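Local coordinates for putative diguanylate cyclase (GGDEF) with PAS/PAC domain (Rhodopseudomonas palustris, PDB 3LIF), which probably makes the second messenger cyclic di-GMP from two GTP molecules, the chain here being its extracellular PDC-fold sensor region, at residues H30-A35 with E152-F157; Y103-D108 with G139-V144; T115-S120 with W126-S131; T156-F161 with I169-S174. All coordinates share one frame; numbering follows the deposited sequence. Where two conformers were deposited one is given.

Contact 1: H30-A35 with E152-F157; sequences HTFQGA and EYFSTF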
loop_
_atom_site.group_PDB
_atom_site.type_symbol
_atom_site.label_atom_id
_atom_site.label_comp_id
_atom_site.label_asym_id
_atom_site.label_seq_id
_atom_site.Cartn_x
_atom_site.Cartn_y
_atom_site.Cartn_z
ATOM N N HIS A 30 -6.763 6.680 5.000
ATOM C CA HIS A 30 -7.275 7.786 4.196
ATOM C C HIS A 30 -6.709 7.694 2.775
ATOM O O HIS A 30 -7.438 7.952 1.807
ATOM C CB HIS A 30 -6.968 9.189 4.796
ATOM C CG HIS A 30 -7.682 9.502 6.083
ATOM N ND1 HIS A 30 -8.930 9.001 6.395
ATOM C CD2 HIS A 30 -7.318 10.290 7.130
ATOM C CE1 HIS A 30 -9.291 9.446 7.587
ATOM N NE2 HIS A 30 -8.332 10.230 8.052
ATOM N N THR A 31 -5.424 7.334 2.646
ATOM C CA THR A 31 -4.806 7.266 1.310
ATOM C C THR A 31 -5.437 6.178 0.422
ATOM O O THR A 31 -5.827 6.436 -0.709
ATOM C CB THR A 31 -3.358 6.965 1.403
ATOM O OG1 THR A 31 -2.719 7.969 2.205
ATOM C CG2 THR A 31 -2.757 6.937 0.018
ATOM N N PHE A 32 -5.562 4.967 0.941
ATOM C CA PHE A 32 -6.277 3.949 0.175
ATOM C C PHE A 32 -7.727 4.323 -0.117
ATOM O O PHE A 32 -8.201 4.083 -1.233
ATOM C CB PHE A 32 -6.112 2.545 0.781
ATOM C CG PHE A 32 -4.742 1.992 0.541
ATOM C CD1 PHE A 32 -3.688 2.329 1.375
ATOM C CD2 PHE A 32 -4.476 1.205 -0.578
ATOM C CE1 PHE A 32 -2.397 1.857 1.121
ATOM C CE2 PHE A 32 -3.202 0.702 -0.799
ATOM C CZ PHE A 32 -2.163 1.057 0.020
ATOM N N GLN A 33 -8.412 4.936 0.856
ATOM C CA GLN A 33 -9.791 5.330 0.688
ATOM C C GLN A 33 -9.831 6.284 -0.497
ATOM O O GLN A 33 -10.654 6.179 -1.391
ATOM C CB GLN A 33 -10.183 6.117 1.890
ATOM C CG GLN A 33 -11.648 6.241 2.106
ATOM C CD GLN A 33 -12.013 5.339 3.284
ATOM O OE1 GLN A 33 -12.322 5.835 4.377
ATOM N NE2 GLN A 33 -11.920 4.003 3.090
ATOM N N GLY A 34 -8.901 7.215 -0.509
ATOM C CA GLY A 34 -8.869 8.169 -1.588
ATOM C C GLY A 34 -8.876 7.448 -2.916
ATOM O O GLY A 34 -9.602 7.839 -3.820
ATOM N N ALA A 35 -8.064 6.386 -3.012
ATOM C CA ALA A 35 -7.840 5.657 -4.225
ATOM C C ALA A 35 -9.082 4.850 -4.503
ATOM O O ALA A 35 -9.528 4.780 -5.644
ATOM C CB ALA A 35 -6.629 4.746 -4.073
ATOM N N GLU A 152 6.560 6.287 -3.240
ATOM C CA GLU A 152 7.181 7.567 -2.866
ATOM C C GLU A 152 6.191 8.479 -2.091
ATOM O O GLU A 152 6.555 9.246 -1.187
ATOM C CB GLU A 152 7.723 8.258 -4.111
ATOM C CG GLU A 152 8.445 9.578 -3.899
ATOM C CD GLU A 152 9.257 9.973 -5.149
ATOM O OE1 GLU A 152 9.837 9.069 -5.813
ATOM O OE2 GLU A 152 9.304 11.185 -5.490
ATOM N N TYR A 153 4.924 8.376 -2.393
ATOM C CA TYR A 153 4.033 9.156 -1.631
ATOM C C TYR A 153 4.164 8.814 -0.155
ATOM O O TYR A 153 4.088 9.717 0.693
ATOM C CB TYR A 153 2.628 8.855 -2.048
ATOM C CG TYR A 153 1.601 9.617 -1.327
ATOM C CD1 TYR A 153 1.447 10.995 -1.547
ATOM C CD2 TYR A 153 0.730 8.970 -0.441
ATOM C CE1 TYR A 153 0.444 11.701 -0.913
ATOM C CE2 TYR A 153 -0.281 9.665 0.225
ATOM C CZ TYR A 153 -0.403 11.024 -0.041
ATOM O OH TYR A 153 -1.349 11.720 0.591
ATOM N N PHE A 154 4.293 7.533 0.184
ATOM C CA PHE A 154 4.342 7.166 1.586
ATOM C C PHE A 154 5.730 7.499 2.199
ATOM O O PHE A 154 5.832 8.037 3.314
ATOM C CB PHE A 154 4.030 5.691 1.781
ATOM C CG PHE A 154 2.585 5.353 1.648
ATOM C CD1 PHE A 154 1.717 5.515 2.723
ATOM C CD2 PHE A 154 2.105 4.799 0.469
ATOM C CE1 PHE A 154 0.387 5.190 2.617
ATOM C CE2 PHE A 154 0.753 4.459 0.337
ATOM C CZ PHE A 154 -0.110 4.647 1.424
ATOM N N SER A 155 6.794 7.171 1.493
ATOM C CA SER A 155 8.078 7.390 2.102
ATOM C C SER A 155 8.295 8.880 2.356
ATOM O O SER A 155 8.960 9.282 3.285
ATOM C CB SER A 155 9.200 6.793 1.248
ATOM O OG SER A 155 9.038 7.130 -0.103
ATOM N N THR A 156 7.709 9.725 1.533
ATOM C CA THR A 156 7.917 11.151 1.647
ATOM C C THR A 156 7.193 11.678 2.861
ATOM O O THR A 156 7.693 12.501 3.574
ATOM C CB THR A 156 7.388 11.767 0.367
ATOM O OG1 THR A 156 8.409 11.581 -0.612
ATOM C CG2 THR A 156 6.965 13.256 0.495
ATOM N N PHE A 157 5.995 11.199 3.078
ATOM C CA PHE A 157 5.299 11.502 4.279
ATOM C C PHE A 157 6.124 10.960 5.452
ATOM O O PHE A 157 6.206 11.617 6.503
ATOM C CB PHE A 157 3.957 10.780 4.247
ATOM C CG PHE A 157 3.121 10.996 5.465
ATOM C CD1 PHE A 157 2.863 12.280 5.932
ATOM C CD2 PHE A 157 2.565 9.931 6.143
ATOM C CE1 PHE A 157 2.067 12.480 7.071
ATOM C CE2 PHE A 157 1.783 10.117 7.276
ATOM C CZ PHE A 157 1.531 11.395 7.737
#
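Phe154 reaches helix 30-35 with the far end of its ring. Its CZ lies 3.6 Å from Phe32 CE1. The same CZ is 3.8 Å from Thr31 CG2, so one ring corner meets both residues. The two phenyl planes are 27° apart, but the rings are slid past each other with centroids 6.0 Å apart and barely overlap. Thr31 also meets Tyr153. Its OG1 sits in the plane of the tyrosine ring, at the edge, 3.6 Å from Tyr153 CE2.

The hydroxyl of Thr31 is satisfied elsewhere, by a hydrogen bond to His27 O one turn back. With OG1 beside the backbone N (chi1 -58°), CG2 is anti to that N and faces the rings of Tyr153 and Phe154.

The two helix segments run roughly antiparallel, at 152°, with axes 12.7 Å apart at closest approach. Side chains, not backbones, bridge that distance. In this double PDC sensor, the long helix 5-47 is here packed against helix 151-158, which follows strand 141-149 of the first sheet.

Further out, Ile149 of that strand touches both Phe32 and Phe154. Leu112 adds to the packing on Phe32. Pro68 and Gln69 lie against Tyr153, and Gln69 NE2 hydrogen-bonds Thr31 O.

Contact 2: Y103-D108 with G139-V144; sequences YHRAND and GKFFGV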
loop_
_atom_site.group_PDB
_atom_site.type_symbol
_atom_site.label_atom_id
_atom_site.label_comp_id
_atom_site.label_asym_id
_atom_site.label_seq_id
_atom_site.Cartn_x
_atom_site.Cartn_y
_atom_site.Cartn_z
ATOM N N TYR A 103 -8.611 -12.736 -10.113
ATOM C CA TYR A 103 -9.434 -12.665 -8.939
ATOM C C TYR A 103 -10.768 -11.924 -9.216
ATOM O O TYR A 103 -11.857 -12.387 -8.844
ATOM C CB TYR A 103 -8.646 -12.034 -7.813
ATOM C CG TYR A 103 -9.495 -11.707 -6.613
ATOM C CD1 TYR A 103 -10.220 -10.507 -6.568
ATOM C CD2 TYR A 103 -9.599 -12.589 -5.522
ATOM C CE1 TYR A 103 -11.033 -10.186 -5.480
ATOM C CE2 TYR A 103 -10.405 -12.280 -4.422
ATOM C CZ TYR A 103 -11.125 -11.065 -4.403
ATOM O OH TYR A 103 -11.932 -10.689 -3.321
ATOM N N HIS A 104 -10.720 -10.797 -9.914
ATOM C CA HIS A 104 -11.965 -10.138 -10.172
ATOM C C HIS A 104 -12.886 -10.858 -11.101
ATOM O O HIS A 104 -14.107 -10.633 -11.044
ATOM C CB HIS A 104 -11.726 -8.727 -10.657
ATOM C CG HIS A 104 -11.151 -7.858 -9.590
ATOM N ND1 HIS A 104 -10.001 -7.109 -9.763
ATOM C CD2 HIS A 104 -11.503 -7.711 -8.295
ATOM C CE1 HIS A 104 -9.698 -6.489 -8.638
ATOM N NE2 HIS A 104 -10.588 -6.846 -7.729
ATOM N N ARG A 105 -12.336 -11.678 -12.010
ATOM C CA ARG A 105 -13.193 -12.394 -12.926
ATOM C C ARG A 105 -13.922 -13.505 -12.161
ATOM O O ARG A 105 -15.012 -13.903 -12.508
ATOM C CB ARG A 105 -12.401 -13.000 -14.062
ATOM C CG ARG A 105 -13.275 -13.760 -15.056
ATOM C CD ARG A 105 -12.479 -14.349 -16.161
ATOM N NE ARG A 105 -11.445 -15.226 -15.636
ATOM C CZ ARG A 105 -10.401 -15.680 -16.342
ATOM N NH1 ARG A 105 -10.222 -15.321 -17.612
ATOM N NH2 ARG A 105 -9.506 -16.465 -15.753
ATOM N N ALA A 106 -13.307 -13.999 -11.109
ATOM C CA ALA A 106 -13.906 -15.064 -10.375
ATOM C C ALA A 106 -14.870 -14.611 -9.267
ATOM O O ALA A 106 -15.733 -15.386 -8.905
ATOM C CB ALA A 106 -12.829 -15.944 -9.799
ATOM N N ASN A 107 -14.713 -13.411 -8.696
ATOM C CA ASN A 107 -15.503 -12.982 -7.522
ATOM C C ASN A 107 -16.222 -11.682 -7.743
ATOM O O ASN A 107 -15.605 -10.688 -8.124
ATOM C CB ASN A 107 -14.629 -12.775 -6.297
ATOM C CG ASN A 107 -13.661 -13.894 -6.080
ATOM O OD1 ASN A 107 -12.631 -13.981 -6.752
ATOM N ND2 ASN A 107 -13.953 -14.746 -5.117
ATOM N N ASP A 108 -17.523 -11.684 -7.484
ATOM C CA ASP A 108 -18.344 -10.468 -7.622
ATOM C C ASP A 108 -18.320 -9.740 -6.290
ATOM O O ASP A 108 -19.190 -10.002 -5.431
ATOM C CB ASP A 108 -19.816 -10.819 -7.910
ATOM C CG ASP A 108 -20.402 -11.753 -6.818
ATOM O OD1 ASP A 108 -19.637 -12.589 -6.264
ATOM O OD2 ASP A 108 -21.607 -11.649 -6.500
ATOM N N GLY A 139 -24.387 -6.284 -14.415
ATOM C CA GLY A 139 -23.380 -6.678 -13.439
ATOM C C GLY A 139 -22.706 -8.019 -13.682
ATOM O O GLY A 139 -22.339 -8.716 -12.727
ATOM N N LYS A 140 -22.545 -8.396 -14.945
ATOM C CA LYS A 140 -21.640 -9.472 -15.266
ATOM C C LYS A 140 -20.282 -8.793 -15.412
ATOM O O LYS A 140 -20.200 -7.549 -15.611
ATOM C CB LYS A 140 -22.028 -10.119 -16.603
ATOM C CG LYS A 140 -23.505 -10.398 -16.758
ATOM C CD LYS A 140 -23.803 -11.626 -16.001
ATOM C CE LYS A 140 -25.217 -12.083 -16.273
ATOM N NZ LYS A 140 -25.232 -13.571 -16.309
ATOM N N PHE A 141 -19.234 -9.617 -15.313
ATOM C CA PHE A 141 -17.839 -9.163 -15.369
ATOM C C PHE A 141 -17.487 -8.446 -16.662
ATOM O O PHE A 141 -17.750 -8.971 -17.759
ATOM C CB PHE A 141 -16.927 -10.378 -15.240
ATOM C CG PHE A 141 -15.476 -10.039 -15.193
ATOM C CD1 PHE A 141 -14.954 -9.277 -14.149
ATOM C CD2 PHE A 141 -14.615 -10.486 -16.160
ATOM C CE1 PHE A 141 -13.587 -8.974 -14.083
ATOM C CE2 PHE A 141 -13.270 -10.188 -16.103
ATOM C CZ PHE A 141 -12.749 -9.430 -15.060
ATOM N N PHE A 142 -16.828 -7.295 -16.570
ATOM C CA PHE A 142 -16.481 -6.540 -17.765
ATOM C C PHE A 142 -14.981 -6.160 -17.830
ATOM O O PHE A 142 -14.576 -5.399 -18.719
ATOM C CB PHE A 142 -17.396 -5.310 -17.859
ATOM C CG PHE A 142 -17.257 -4.530 -19.138
ATOM C CD1 PHE A 142 -17.956 -4.901 -20.296
ATOM C CD2 PHE A 142 -16.452 -3.421 -19.199
ATOM C CE1 PHE A 142 -17.830 -4.207 -21.447
ATOM C CE2 PHE A 142 -16.334 -2.698 -20.381
ATOM C CZ PHE A 142 -17.014 -3.107 -21.512
ATOM N N GLY A 143 -14.151 -6.705 -16.928
ATOM C CA GLY A 143 -12.652 -6.396 -16.835
ATOM C C GLY A 143 -12.485 -5.716 -15.486
ATOM O O GLY A 143 -12.927 -6.273 -14.453
ATOM N N VAL A 144 -11.715 -4.650 -15.383
ATOM C CA VAL A 144 -10.648 -4.470 -14.379
ATOM C C VAL A 144 -10.090 -3.073 -14.521
ATOM O O VAL A 144 -9.723 -2.694 -15.657
ATOM C CB VAL A 144 -9.589 -5.555 -14.176
ATOM C CG1 VAL A 144 -8.607 -5.028 -13.168
ATOM C CG2 VAL A 144 -10.199 -6.808 -13.571
#
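Arg105 lies over one face of the Phe141 ring, and this CH-pi contact is the main aromatic interaction. Arg105 CA is 3.6 Å from the ring centroid and only 9° off the ring normal. The chain then runs on across the same ring: Arg105 CB is 3.6 Å from Phe141 CE2, and CG is 3.7 Å from Phe141 CD2. The contact belongs to the aliphatic stem. The chain bends at chi3, and the guanidinium leads away, its plane 65° from that of the ring. Phe141 points at the helix with CG anti to its backbone N (chi1 -176°).

Apolar packing comes from the preceding residue, His104, and from further along the strand. His104 CB is 3.8 Å from Val144 CG2 and 3.9 Å from Phe141 CE1. The valine methyl also meets the imidazole at its edge.

Phe141 and Val144 both face the helix although three residues apart. Phe142 and Gly143 both pair with Leu134 of the neighbouring strand, which is consistent with a beta bulge, and the backbone angles of Gly143 call for glycine. The helix thus packs across the face of the first PDC sheet.

Among polar groups, His104 O comes within 3.5 Å of Phe141 CD1 and accepts a hydrogen bond from Arg133 NE. Arg133, on strand 126-135, touches the Phe141 side chain as well. The helix ends nearby, with Asn107 N bonded to Tyr103 O.

Contact 3: T115-S120 with W126-S131; sequences TGPIQS and WVFVVS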
loop_
_atom_site.group_PDB
_atom_site.type_symbol
_atom_site.label_atom_id
_atom_site.label_comp_id
_atom_site.label_asym_id
_atom_site.label_seq_id
_atom_site.Cartn_x
_atom_site.Cartn_y
_atom_site.Cartn_z
ATOM N N THR A 115 -2.426 -5.950 -4.474
ATOM C CA THR A 115 -1.719 -7.075 -5.054
ATOM C C THR A 115 -0.277 -6.661 -5.217
ATOM O O THR A 115 -0.004 -5.510 -5.597
ATOM C CB THR A 115 -2.263 -7.326 -6.446
ATOM O OG1 THR A 115 -3.609 -7.784 -6.329
ATOM C CG2 THR A 115 -1.418 -8.339 -7.176
ATOM N N GLY A 116 0.643 -7.563 -4.925
ATOM C CA GLY A 116 2.088 -7.214 -5.015
ATOM C C GLY A 116 2.974 -8.171 -4.248
ATOM O O GLY A 116 2.482 -8.911 -3.408
ATOM N N PRO A 117 4.274 -8.122 -4.503
ATOM C CA PRO A 117 4.826 -7.173 -5.464
ATOM C C PRO A 117 4.823 -7.780 -6.873
ATOM O O PRO A 117 5.006 -8.972 -7.003
ATOM C CB PRO A 117 6.276 -7.003 -5.001
ATOM C CG PRO A 117 6.586 -8.276 -4.184
ATOM C CD PRO A 117 5.309 -8.986 -3.907
ATOM N N ILE A 118 4.590 -6.975 -7.908
ATOM C CA ILE A 118 4.687 -7.466 -9.272
ATOM C C ILE A 118 5.469 -6.479 -10.102
ATOM O O ILE A 118 5.688 -5.304 -9.733
ATOM C CB ILE A 118 3.329 -7.652 -9.940
ATOM C CG1 ILE A 118 2.573 -6.292 -10.016
ATOM C CG2 ILE A 118 2.536 -8.803 -9.276
ATOM C CD1 ILE A 118 1.002 -6.422 -10.306
ATOM N N GLN A 119 5.941 -6.976 -11.233
ATOM C CA GLN A 119 6.761 -6.132 -12.049
ATOM C C GLN A 119 5.839 -5.444 -13.060
ATOM O O GLN A 119 5.255 -6.103 -13.925
ATOM C CB GLN A 119 7.867 -6.930 -12.681
ATOM C CG GLN A 119 8.759 -6.003 -13.420
ATOM C CD GLN A 119 9.924 -6.694 -14.062
ATOM O OE1 GLN A 119 10.901 -6.047 -14.435
ATOM N NE2 GLN A 119 9.851 -8.010 -14.179
ATOM N N SER A 120 5.642 -4.139 -12.884
ATOM C CA SER A 120 4.590 -3.444 -13.577
ATOM C C SER A 120 4.709 -3.642 -15.069
ATOM O O SER A 120 5.715 -3.268 -15.656
ATOM C CB SER A 120 4.704 -1.948 -13.286
ATOM O OG SER A 120 4.176 -1.125 -14.330
ATOM N N TRP A 126 9.102 -2.613 -9.887
ATOM C CA TRP A 126 8.471 -3.590 -8.986
ATOM C C TRP A 126 7.611 -2.833 -8.021
ATOM O O TRP A 126 8.117 -2.007 -7.278
ATOM C CB TRP A 126 9.522 -4.380 -8.237
ATOM C CG TRP A 126 10.079 -5.473 -9.108
ATOM C CD1 TRP A 126 11.158 -5.378 -9.960
ATOM C CD2 TRP A 126 9.549 -6.802 -9.275
ATOM N NE1 TRP A 126 11.331 -6.568 -10.635
ATOM C CE2 TRP A 126 10.368 -7.460 -10.244
ATOM C CE3 TRP A 126 8.462 -7.492 -8.725
ATOM C CZ2 TRP A 126 10.140 -8.795 -10.666
ATOM C CZ3 TRP A 126 8.225 -8.829 -9.145
ATOM C CH2 TRP A 126 9.072 -9.461 -10.108
ATOM N N VAL A 127 6.306 -3.078 -8.036
ATOM C CA VAL A 127 5.390 -2.207 -7.335
ATOM C C VAL A 127 4.304 -3.014 -6.724
ATOM O O VAL A 127 4.190 -4.210 -6.957
ATOM C CB VAL A 127 4.724 -1.246 -8.303
ATOM C CG1 VAL A 127 5.768 -0.412 -9.022
ATOM C CG2 VAL A 127 3.908 -2.007 -9.312
ATOM N N PHE A 128 3.524 -2.359 -5.894
ATOM C CA PHE A 128 2.230 -2.873 -5.493
ATOM C C PHE A 128 1.132 -2.108 -6.233
ATOM O O PHE A 128 1.316 -0.967 -6.702
ATOM C CB PHE A 128 2.013 -2.708 -3.998
ATOM C CG PHE A 128 2.768 -3.676 -3.196
ATOM C CD1 PHE A 128 4.134 -3.532 -3.051
ATOM C CD2 PHE A 128 2.105 -4.768 -2.619
ATOM C CE1 PHE A 128 4.851 -4.452 -2.323
ATOM C CE2 PHE A 128 2.785 -5.711 -1.873
ATOM C CZ PHE A 128 4.176 -5.566 -1.727
ATOM N N VAL A 129 -0.036 -2.719 -6.261
ATOM C CA VAL A 129 -1.045 -2.270 -7.150
ATOM C C VAL A 129 -2.371 -2.510 -6.485
ATOM O O VAL A 129 -2.495 -3.409 -5.624
ATOM C CB VAL A 129 -0.904 -3.090 -8.462
ATOM C CG1 VAL A 129 -2.180 -3.840 -8.843
ATOM C CG2 VAL A 129 -0.367 -2.244 -9.515
ATOM N N VAL A 130 -3.373 -1.765 -6.931
ATOM C CA VAL A 130 -4.673 -1.750 -6.282
ATOM C C VAL A 130 -5.683 -1.879 -7.439
ATOM O O VAL A 130 -5.398 -1.386 -8.580
ATOM C CB VAL A 130 -4.765 -0.369 -5.561
ATOM C CG1 VAL A 130 -5.362 0.749 -6.466
ATOM C CG2 VAL A 130 -5.398 -0.471 -4.220
ATOM N N SER A 131 -6.811 -2.573 -7.225
ATOM C CA SER A 131 -7.669 -2.862 -8.371
ATOM C C SER A 131 -9.136 -3.127 -8.033
ATOM O O SER A 131 -9.476 -3.602 -6.940
ATOM C CB SER A 131 -7.085 -4.062 -9.182
ATOM O OG SER A 131 -7.323 -5.324 -8.547
HETATM O O HOH W 1 -4.796 -5.497 -7.198
#
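Thr115 and Val129 form a hydrogen-bonded antiparallel pair. Thr115 N bonds Val129 O at 2.8 Å, and Val129 N bonds Thr115 O at 2.9 Å. Ile118 and Val127 form a second such pair, with Val127 N to Ile118 O at 2.9 Å. Between the pairs the register slips by one residue, a beta bulge at Gly116 and the cis-bonded Pro117.

The packing is closest here, under the buried Phe128 ring. CG of Phe128 is anti to its carbonyl carbon (chi1 -75°), which turns the ring back over Gly116 and Pro117. The Gly116 backbone angles call for glycine, and a CB would run into the ring. Pro117 CB meets Phe128 CE1 at 4.0 Å. With an alanine at Phe128, Gly116 and Pro117 would probably be left bare.

The far end is open to solvent. Trp126 and Gln119 are exposed. Gln119 CB lies over the six-membered ring of Trp126, 3.5 Å from its centroid. The glutamine amide runs on across the indole, planes 19° apart.

At the other end a water links Thr115 OG1 with Ser131 OG. The whole is a bulged beta hairpin, with strand 113-119 at the edge of the first PDC sheet.

Contact 4: T156-F161 with I169-S174; sequences TFYKTF and ISLLHS
Phe157 O is gripped twice by Thr160. Thr160 OG1 donates to Phe157 O at 2.8 Å, in the carbonyl plane, and Thr160 N at 3.0 Å. These bonds tie down the chain as it leaves helix 151-158 through a type I turn from Tyr158 to Phe161.

Tyr158 makes most of the contact with strand 168-173. Its ring lies across Ile169, whose CG2 sits over the centre of one face, 3.6 Å from the centroid and 9° off the normal. CG2 is anti to the backbone N of Ile169, while CG1 carries CD1 to Phe161 CD2, 4.3 Å away. At the ring edge, Tyr158 OH comes 3.7 Å from Leu171 CB. Replacing Tyr158 by alanine would probably open a gap between the end of helix 151-158 and strand 168-173 and leave the Ile169 methyl without its ring.

Phe161 meets Phe157 edge-to-face, and Phe157 stacks in turn on His27 of the long helix. Leu24 of that helix touches Tyr158, Phe161 and, directly on the strand, Ile169. Trp182 of the adjacent strand touches Tyr158. Helix 151-158 and its turn thus pack against both the long N-terminal helix and the second sheet of this PDC-fold sensor.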
loop_
_atom_site.group_PDB
_atom_site.type_symbol
_atom_site.label_atom_id
_atom_site.label_comp_id
_atom_site.label_asym_id
_atom_site.label_seq_id
_atom_site.Cartn_x
_atom_site.Cartn_y
_atom_site.Cartn_z
ATOM N N THR A 156 7.709 9.725 1.533
ATOM C CA THR A 156 7.917 11.151 1.647
ATOM C C THR A 156 7.193 11.678 2.861
ATOM O O THR A 156 7.693 12.501 3.574
ATOM C CB THR A 156 7.388 11.767 0.367
ATOM O OG1 THR A 156 8.409 11.581 -0.612
ATOM C CG2 THR A 156 6.965 13.256 0.495
ATOM N N PHE A 157 5.995 11.199 3.078
ATOM C CA PHE A 157 5.299 11.502 4.279
ATOM C C PHE A 157 6.124 10.960 5.452
ATOM O O PHE A 157 6.206 11.617 6.503
ATOM C CB PHE A 157 3.957 10.780 4.247
ATOM C CG PHE A 157 3.121 10.996 5.465
ATOM C CD1 PHE A 157 2.863 12.280 5.932
ATOM C CD2 PHE A 157 2.565 9.931 6.143
ATOM C CE1 PHE A 157 2.067 12.480 7.071
ATOM C CE2 PHE A 157 1.783 10.117 7.276
ATOM C CZ PHE A 157 1.531 11.395 7.737
ATOM N N TYR A 158 6.743 9.777 5.285
ATOM C CA TYR A 158 7.286 9.110 6.460
ATOM C C TYR A 158 8.511 9.850 6.917
ATOM O O TYR A 158 8.786 9.938 8.118
ATOM C CB TYR A 158 7.581 7.610 6.296
ATOM C CG TYR A 158 6.359 6.749 6.148
ATOM C CD1 TYR A 158 5.118 7.171 6.633
ATOM C CD2 TYR A 158 6.431 5.529 5.497
ATOM C CE1 TYR A 158 3.973 6.393 6.472
ATOM C CE2 TYR A 158 5.309 4.729 5.326
ATOM C CZ TYR A 158 4.083 5.163 5.811
ATOM O OH TYR A 158 2.978 4.359 5.648
ATOM N N LYS A 159 9.226 10.437 5.970
ATOM C CA LYS A 159 10.393 11.184 6.374
ATOM C C LYS A 159 10.104 12.521 7.089
ATOM O O LYS A 159 11.010 13.111 7.650
ATOM C CB LYS A 159 11.375 11.343 5.228
ATOM C CG LYS A 159 11.054 12.420 4.283
ATOM C CD LYS A 159 12.132 12.420 3.198
ATOM C CE LYS A 159 13.410 13.103 3.711
ATOM N NZ LYS A 159 14.380 13.071 2.605
ATOM N N THR A 160 8.855 12.970 7.123
ATOM C CA THR A 160 8.576 14.170 7.868
ATOM C C THR A 160 8.621 13.965 9.397
ATOM O O THR A 160 8.151 14.821 10.140
ATOM C CB THR A 160 7.167 14.749 7.566
ATOM O OG1 THR A 160 6.173 13.909 8.157
ATOM C CG2 THR A 160 6.917 14.912 6.092
ATOM N N PHE A 161 9.120 12.846 9.900
ATOM C CA PHE A 161 8.909 12.593 11.315
ATOM C C PHE A 161 10.193 12.503 12.052
ATOM O O PHE A 161 11.039 11.692 11.718
ATOM C CB PHE A 161 8.128 11.309 11.549
ATOM C CG PHE A 161 6.664 11.452 11.333
ATOM C CD1 PHE A 161 5.864 11.998 12.313
ATOM C CD2 PHE A 161 6.082 11.041 10.137
ATOM C CE1 PHE A 161 4.491 12.143 12.130
ATOM C CE2 PHE A 161 4.720 11.176 9.940
ATOM C CZ PHE A 161 3.910 11.742 10.947
ATOM N N ILE A 169 10.046 3.747 9.739
ATOM C CA ILE A 169 8.622 3.489 9.557
ATOM C C ILE A 169 8.372 2.494 8.469
ATOM O O ILE A 169 9.009 2.570 7.422
ATOM C CB ILE A 169 7.901 4.749 9.219
ATOM C CG1 ILE A 169 8.116 5.721 10.371
ATOM C CG2 ILE A 169 6.449 4.473 9.012
ATOM C CD1 ILE A 169 7.184 6.879 10.370
ATOM N N SER A 170 7.438 1.580 8.682
ATOM C CA SER A 170 7.100 0.630 7.616
ATOM C C SER A 170 5.643 0.557 7.342
ATOM O O SER A 170 4.795 0.714 8.267
ATOM C CB SER A 170 7.520 -0.765 7.990
ATOM O OG SER A 170 8.899 -0.738 8.117
ATOM N N LEU A 171 5.336 0.244 6.089
ATOM C CA LEU A 171 3.973 -0.079 5.749
ATOM C C LEU A 171 3.994 -1.504 5.264
ATOM O O LEU A 171 4.689 -1.807 4.303
ATOM C CB LEU A 171 3.467 0.861 4.672
ATOM C CG LEU A 171 2.067 0.515 4.159
ATOM C CD1 LEU A 171 1.061 0.610 5.220
ATOM C CD2 LEU A 171 1.654 1.352 2.978
ATOM N N LEU A 172 3.272 -2.387 5.948
ATOM C CA LEU A 172 3.249 -3.778 5.539
ATOM C C LEU A 172 1.864 -4.338 5.270
ATOM O O LEU A 172 0.837 -3.769 5.681
ATOM C CB LEU A 172 3.985 -4.696 6.519
ATOM C CG LEU A 172 5.360 -4.213 6.979
ATOM C CD1 LEU A 172 5.273 -3.721 8.466
ATOM C CD2 LEU A 172 6.392 -5.296 6.818
ATOM N N HIS A 173 1.843 -5.451 4.541
ATOM C CA HIS A 173 0.588 -6.088 4.301
ATOM C C HIS A 173 0.371 -6.941 5.530
ATOM O O HIS A 173 1.329 -7.485 6.156
ATOM C CB HIS A 173 0.653 -6.969 3.080
ATOM C CG HIS A 173 -0.663 -7.539 2.691
ATOM N ND1 HIS A 173 -1.217 -8.634 3.336
ATOM C CD2 HIS A 173 -1.541 -7.180 1.708
ATOM C CE1 HIS A 173 -2.379 -8.928 2.761
ATOM N NE2 HIS A 173 -2.612 -8.042 1.794
ATOM N N SER A 174 -0.890 -7.056 5.900
ATOM C CA SER A 174 -1.255 -7.960 6.948
ATOM C C SER A 174 -0.523 -9.325 6.894
ATOM O O SER A 174 -0.290 -9.929 7.912
ATOM C CB SER A 174 -2.732 -8.166 6.848
ATOM O OG SER A 174 -3.059 -9.191 7.710
#

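Contacts 1 and 4 are buried and close together, and both use helix 151-158. They share Thr156 and Phe157, and meet where Phe154 packs on Leu171. Contact 1 ties this helix to the long N-terminal one, and contact 4 to the second sheet. Both are held across their segments by aromatic and aliphatic packing. Contacts 2 and 3 both involve the first sheet and are only partly buried. Contact 2 sets helix against strand, and its centre is about 22 Å from the centre of the chain. Contact 3 differs in kind: backbone hydrogen bonds pair its two strands, and its outer end is exposed. Its Val130 touches Phe32 of contact 1, joining sheet to long helix.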